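Long-range contacts in probable enoyl-CoA hydratase/isomerase (Pseudomonas aeruginosa PAO1, PDB 5YLO), which probably acts as a Delta3, Delta2-enoyl-CoA isomerase of the crotonase family, shifting double bonds in unsaturated fatty acyl-CoA during fatty acid breakdown: residues A[25-30]-A[56-61]; A[98-103]-A[213-218]. All blocks are in the same frame, centred on the assembly; numbering follows the deposited sequence.

How the contacts relate
Both contacts lie within the crotonase-like fold and both are partly buried. Their segments differ, but both hang on adjacent strands of the six-stranded sheet. Contact 1 joins two loops, which follow strands 15-20 and 52-56. Contact 2 sets the loop between helix 85-97 and strand 103-107, the next strand after 52-56, against helix 207-220. Their centres are 26 Å apart, on opposite sides of the chain's centre, and they do not touch. In each, a buried side chain donates to a backbone carbonyl: the neutral amide of Asn27 in contact 1, the charged amine of Lys214 in contact 2. Arg26 lies near Arg60 in contact 1; in contact 2 Arg215 pairs with Asp100 and Arg218 covers Ala98.

Contact 1 of 2, residues A[25-30]-A[56-61]; sequences QRNALD and GGSGRS
Asn27 carries the polar part of this contact between two crotonase-fold loops, which follow the neighbouring sheet strands 15-20 and 52-56. Asn27 ND2 donates to Ser58 O at 2.8 Å, with an N-H...O angle of 153°. The carbonyl oxygen lies in the amide plane of Asn27 and is met on a lone pair. Ser61 O also lies 2.9 Å from Asn27 ND2. Asn27 OD1 accepts from the backbone N of Arg22, which fixes the amide's rotation.

In the packing, Ser58 CB approaches Asn27 OD1 at 3.7 Å, while the Ser58 hydroxyl is bonded to Leu20 O. Ser61 CB lies 3.9 Å from Arg26 CB.

Two positive groups, Arg26 and Arg60, lie near each other at the exposed margin. Arg26 bends at chi3 (80°), which brings one face of its guanidinium over Ser61 OG. Arg26 NH2 touches Arg60 CD at 3.7 Å, and the guanidinium planes are 17° apart. Arg26 NH1 and Arg60 NE are 4.1 Å apart.

Backbone bonds of Arg26 with Ala64 and Leu29 with Gly65 continue the link just past 56-61, where crotonase relatives form part of the oxyanion hole. Asn27 thus supplies the hydrogen bond, and Arg26 and Ser61 much of the packing.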
loop_
_atom_site.group_PDB
_atom_site.type_symbol
_atom_site.label_atom_id
_atom_site.label_comp_id
_atom_site.label_asym_id
_atom_site.label_seq_id
_atom_site.Cartn_x
_atom_site.Cartn_y
_atom_site.Cartn_z
ATOM N N GLN A 25 -26.108 -22.292 -10.540
ATOM C CA GLN A 25 -24.682 -22.486 -10.755
ATOM C C GLN A 25 -23.831 -21.626 -9.829
ATOM O O GLN A 25 -22.639 -21.433 -10.098
ATOM C CB GLN A 25 -24.327 -22.194 -12.216
ATOM C CG GLN A 25 -25.356 -22.693 -13.222
ATOM C CD GLN A 25 -25.639 -24.177 -13.087
ATOM O OE1 GLN A 25 -24.758 -24.961 -12.737
ATOM N NE2 GLN A 25 -26.878 -24.568 -13.359
ATOM N N ARG A 26 -24.420 -21.117 -8.742
ATOM C CA ARG A 26 -23.776 -20.139 -7.861
ATOM C C ARG A 26 -23.244 -18.947 -8.656
ATOM O O ARG A 26 -22.193 -18.385 -8.336
ATOM C CB ARG A 26 -22.668 -20.788 -7.024
ATOM C CG ARG A 26 -23.135 -22.001 -6.220
ATOM C CD ARG A 26 -22.019 -22.592 -5.368
ATOM N NE ARG A 26 -21.805 -21.850 -4.127
ATOM C CZ ARG A 26 -22.392 -22.142 -2.969
ATOM N NH1 ARG A 26 -23.235 -23.162 -2.886
ATOM N NH2 ARG A 26 -22.137 -21.411 -1.891
ATOM N N ASN A 27 -23.982 -18.562 -9.703
ATOM C CA ASN A 27 -23.640 -17.421 -10.555
ATOM C C ASN A 27 -22.266 -17.594 -11.201
ATOM O O ASN A 27 -21.488 -16.644 -11.313
ATOM C CB ASN A 27 -23.717 -16.108 -9.774
ATOM C CG ASN A 27 -25.091 -15.861 -9.192
ATOM O OD1 ASN A 27 -25.988 -15.368 -9.876
ATOM N ND2 ASN A 27 -25.269 -16.209 -7.925
ATOM N N ALA A 28 -21.972 -18.818 -11.636
ATOM C CA ALA A 28 -20.701 -19.097 -12.289
ATOM C C ALA A 28 -20.563 -18.276 -13.564
ATOM O O ALA A 28 -21.529 -18.086 -14.309
ATOM C CB ALA A 28 -20.584 -20.588 -12.606
ATOM N N LEU A 29 -19.351 -17.787 -13.811
ATOM C CA LEU A 29 -19.090 -16.915 -14.950
ATOM C C LEU A 29 -18.903 -17.746 -16.216
ATOM O O LEU A 29 -18.015 -18.605 -16.278
ATOM C CB LEU A 29 -17.852 -16.057 -14.686
ATOM C CG LEU A 29 -17.956 -15.013 -13.572
ATOM C CD1 LEU A 29 -16.603 -14.369 -13.278
ATOM C CD2 LEU A 29 -18.991 -13.954 -13.920
ATOM N N ASP A 30 -19.735 -17.492 -17.222
ATOM C CA ASP A 30 -19.559 -18.062 -18.546
ATOM C C ASP A 30 -19.596 -16.931 -19.563
ATOM O O ASP A 30 -19.888 -15.777 -19.234
ATOM C CB ASP A 30 -20.622 -19.123 -18.866
ATOM C CG ASP A 30 -22.041 -18.630 -18.638
ATOM O OD1 ASP A 30 -22.241 -17.420 -18.411
ATOM O OD2 ASP A 30 -22.966 -19.467 -18.703
ATOM N N GLY A 56 -24.206 -7.303 -7.998
ATOM C CA GLY A 56 -24.595 -8.250 -6.980
ATOM C C GLY A 56 -24.793 -9.640 -7.552
ATOM O O GLY A 56 -24.868 -9.841 -8.763
ATOM N N GLY A 57 -24.867 -10.609 -6.641
ATOM C CA GLY A 57 -25.173 -11.975 -6.995
ATOM C C GLY A 57 -26.586 -12.358 -6.579
ATOM O O GLY A 57 -27.263 -11.650 -5.837
ATOM N N SER A 58 -27.028 -13.504 -7.083
ATOM C CA SER A 58 -28.354 -14.023 -6.786
ATOM C C SER A 58 -28.250 -15.218 -5.854
ATOM O O SER A 58 -27.343 -16.047 -5.983
ATOM C CB SER A 58 -29.097 -14.421 -8.065
ATOM O OG SER A 58 -29.633 -13.286 -8.720
ATOM N N GLY A 59 -29.182 -15.296 -4.909
ATOM C CA GLY A 59 -29.227 -16.446 -4.027
ATOM C C GLY A 59 -28.148 -16.389 -2.964
ATOM O O GLY A 59 -27.848 -15.335 -2.394
ATOM N N ARG A 60 -27.549 -17.548 -2.701
ATOM C CA ARG A 60 -26.643 -17.683 -1.569
ATOM C C ARG A 60 -25.251 -17.145 -1.865
ATOM O O ARG A 60 -24.560 -16.699 -0.945
ATOM C CB ARG A 60 -26.558 -19.152 -1.154
ATOM C CG ARG A 60 -25.719 -19.425 0.078
ATOM C CD ARG A 60 -25.214 -20.857 0.068
ATOM N NE ARG A 60 -26.237 -21.796 -0.385
ATOM C CZ ARG A 60 -26.997 -22.524 0.424
ATOM N NH1 ARG A 60 -27.903 -23.352 -0.078
ATOM N NH2 ARG A 60 -26.851 -22.429 1.739
ATOM N N SER A 61 -24.827 -17.166 -3.126
ATOM C CA SER A 61 -23.446 -16.884 -3.490
ATOM C C SER A 61 -23.367 -15.689 -4.428
ATOM O O SER A 61 -24.246 -15.487 -5.273
ATOM C CB SER A 61 -22.802 -18.108 -4.146
ATOM O OG SER A 61 -22.845 -19.222 -3.274
#

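Contact 2 of 2, residues A[98-103]-A[213-218]; sequences ALDKPT and TKRLLR
Arg218 lays one face of its guanidinium over Ala98, the residue where the chain leaves helix 85-97. Ala98 CB sits over the centre of that flat group, 3.8 Å from Arg218 CZ. The bend of the arginine chain at chi3 turns the face onto the methyl group. Arg218 NH1 also comes within 3.6 Å of Ala98 CA.

Lys214 is buried and reaches across to the loop. Its CG is anti to the backbone N (chi1 -175°), and the rest of the chain runs extended. Lys214 NZ donates to Leu99 O at 2.9 Å, tilted 19° from the carbonyl plane. Thr103 CG2 packs 3.4 Å from Lys214 NZ, its side chain crossing the lysine at about a right angle. The amine also forms a salt bridge with Asp123, whose carboxylate makes a weak bond to Thr103 N.

Farther out, Asp100 OD2 and Arg215 NH1 form a long salt bridge of 3.5 Å. The carboxylate stands at 68° to the guanidinium, with OD1 over one face, so the two do not pair side by side. Helix 207-220 also packs on the second subunit, where Thr213 OG1 bonds to Asp145 and Tyr142 of that subunit.

The buried lysine charge is met by a carboxylate and a carbonyl, which should favour its protonated form. It pins helix 207-220 to the entrance of strand 103-107, with a longer salt bridge nearer the surface.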
loop_
_atom_site.group_PDB
_atom_site.type_symbol
_atom_site.label_atom_id
_atom_site.label_comp_id
_atom_site.label_asym_id
_atom_site.label_seq_id
_atom_site.Cartn_x
_atom_site.Cartn_y
_atom_site.Cartn_z
ATOM N N ALA A 98 -12.124 0.392 -14.771
ATOM C CA ALA A 98 -11.938 1.764 -15.229
ATOM C C ALA A 98 -13.253 2.478 -15.524
ATOM O O ALA A 98 -13.241 3.523 -16.180
ATOM C CB ALA A 98 -11.048 1.783 -16.472
ATOM N N LEU A 99 -14.377 1.943 -15.049
ATOM C CA LEU A 99 -15.683 2.515 -15.356
ATOM C C LEU A 99 -15.797 3.934 -14.809
ATOM O O LEU A 99 -15.327 4.234 -13.709
ATOM C CB LEU A 99 -16.785 1.635 -14.769
ATOM C CG LEU A 99 -18.189 1.825 -15.337
ATOM C CD1 LEU A 99 -18.366 0.979 -16.590
ATOM C CD2 LEU A 99 -19.240 1.489 -14.294
ATOM N N ASP A 100 -16.443 4.812 -15.580
ATOM C CA ASP A 100 -16.494 6.231 -15.243
ATOM C C ASP A 100 -17.548 6.576 -14.196
ATOM O O ASP A 100 -17.640 7.744 -13.802
ATOM C CB ASP A 100 -16.739 7.066 -16.501
ATOM C CG ASP A 100 -15.489 7.238 -17.338
ATOM O OD1 ASP A 100 -14.376 7.082 -16.792
ATOM O OD2 ASP A 100 -15.622 7.542 -18.543
ATOM N N LYS A 101 -18.335 5.610 -13.745
ATOM C CA LYS A 101 -19.304 5.801 -12.680
ATOM C C LYS A 101 -18.827 5.110 -11.408
ATOM O O LYS A 101 -18.051 4.149 -11.462
ATOM C CB LYS A 101 -20.672 5.233 -13.083
ATOM C CG LYS A 101 -21.136 5.614 -14.481
ATOM C CD LYS A 101 -21.754 7.000 -14.535
ATOM C CE LYS A 101 -22.409 7.226 -15.893
ATOM N NZ LYS A 101 -23.118 8.531 -16.010
ATOM N N PRO A 102 -19.255 5.582 -10.237
ATOM C CA PRO A 102 -18.924 4.864 -9.001
ATOM C C PRO A 102 -19.574 3.488 -8.996
ATOM O O PRO A 102 -20.767 3.346 -9.272
ATOM C CB PRO A 102 -19.492 5.768 -7.900
ATOM C CG PRO A 102 -19.647 7.117 -8.542
ATOM C CD PRO A 102 -19.988 6.830 -9.974
ATOM N N THR A 103 -18.776 2.469 -8.694
ATOM C CA THR A 103 -19.234 1.089 -8.711
ATOM C C THR A 103 -19.121 0.482 -7.318
ATOM O O THR A 103 -18.134 0.705 -6.610
ATOM C CB THR A 103 -18.440 0.254 -9.731
ATOM O OG1 THR A 103 -18.555 -1.138 -9.413
ATOM C CG2 THR A 103 -16.975 0.653 -9.736
ATOM N N THR A 213 -11.891 12.321 -10.949
ATOM C CA THR A 213 -11.128 11.877 -9.787
ATOM C C THR A 213 -10.732 10.411 -9.911
ATOM O O THR A 213 -9.601 10.035 -9.579
ATOM C CB THR A 213 -11.935 12.109 -8.509
ATOM O OG1 THR A 213 -11.990 13.513 -8.225
ATOM C CG2 THR A 213 -11.307 11.379 -7.325
ATOM N N LYS A 214 -11.647 9.568 -10.395
ATOM C CA LYS A 214 -11.335 8.149 -10.532
ATOM C C LYS A 214 -10.236 7.924 -11.564
ATOM O O LYS A 214 -9.397 7.030 -11.403
ATOM C CB LYS A 214 -12.597 7.366 -10.897
ATOM C CG LYS A 214 -12.397 5.861 -10.945
ATOM C CD LYS A 214 -13.719 5.120 -11.061
ATOM C CE LYS A 214 -13.494 3.627 -11.240
ATOM N NZ LYS A 214 -14.775 2.865 -11.205
ATOM N N ARG A 215 -10.215 8.735 -12.625
ATOM C CA ARG A 215 -9.130 8.646 -13.599
ATOM C C ARG A 215 -7.808 9.126 -13.014
ATOM O O ARG A 215 -6.749 8.586 -13.354
ATOM C CB ARG A 215 -9.475 9.450 -14.852
ATOM C CG ARG A 215 -10.294 8.693 -15.886
ATOM C CD ARG A 215 -10.464 9.517 -17.154
ATOM N NE ARG A 215 -11.488 10.548 -17.012
ATOM C CZ ARG A 215 -12.617 10.578 -17.712
ATOM N NH1 ARG A 215 -12.862 9.641 -18.618
ATOM N NH2 ARG A 215 -13.496 11.551 -17.517
ATOM N N LEU A 216 -7.845 10.135 -12.141
ATOM C CA LEU A 216 -6.614 10.638 -11.542
ATOM C C LEU A 216 -6.039 9.645 -10.543
ATOM O O LEU A 216 -4.817 9.454 -10.485
ATOM C CB LEU A 216 -6.873 11.987 -10.874
ATOM C CG LEU A 216 -7.066 13.174 -11.820
ATOM C CD1 LEU A 216 -7.614 14.369 -11.063
ATOM C CD2 LEU A 216 -5.753 13.530 -12.505
ATOM N N LEU A 217 -6.901 9.014 -9.739
ATOM C CA LEU A 217 -6.441 7.975 -8.821
ATOM C C LEU A 217 -5.705 6.877 -9.574
ATOM O O LEU A 217 -4.613 6.456 -9.179
ATOM C CB LEU A 217 -7.627 7.385 -8.057
ATOM C CG LEU A 217 -8.353 8.243 -7.021
ATOM C CD1 LEU A 217 -9.729 7.664 -6.751
ATOM C CD2 LEU A 217 -7.549 8.312 -5.736
ATOM N N ARG A 218 -6.293 6.410 -10.677
ATOM C CA ARG A 218 -5.707 5.310 -11.433
ATOM C C ARG A 218 -4.421 5.743 -12.125
ATOM O O ARG A 218 -3.396 5.056 -12.035
ATOM C CB ARG A 218 -6.728 4.786 -12.444
ATOM C CG ARG A 218 -6.302 3.553 -13.218
ATOM C CD ARG A 218 -7.470 2.975 -14.010
ATOM N NE ARG A 218 -8.074 3.955 -14.911
ATOM C CZ ARG A 218 -9.233 4.567 -14.686
ATOM N NH1 ARG A 218 -9.927 4.300 -13.587
ATOM N NH2 ARG A 218 -9.702 5.445 -15.562
#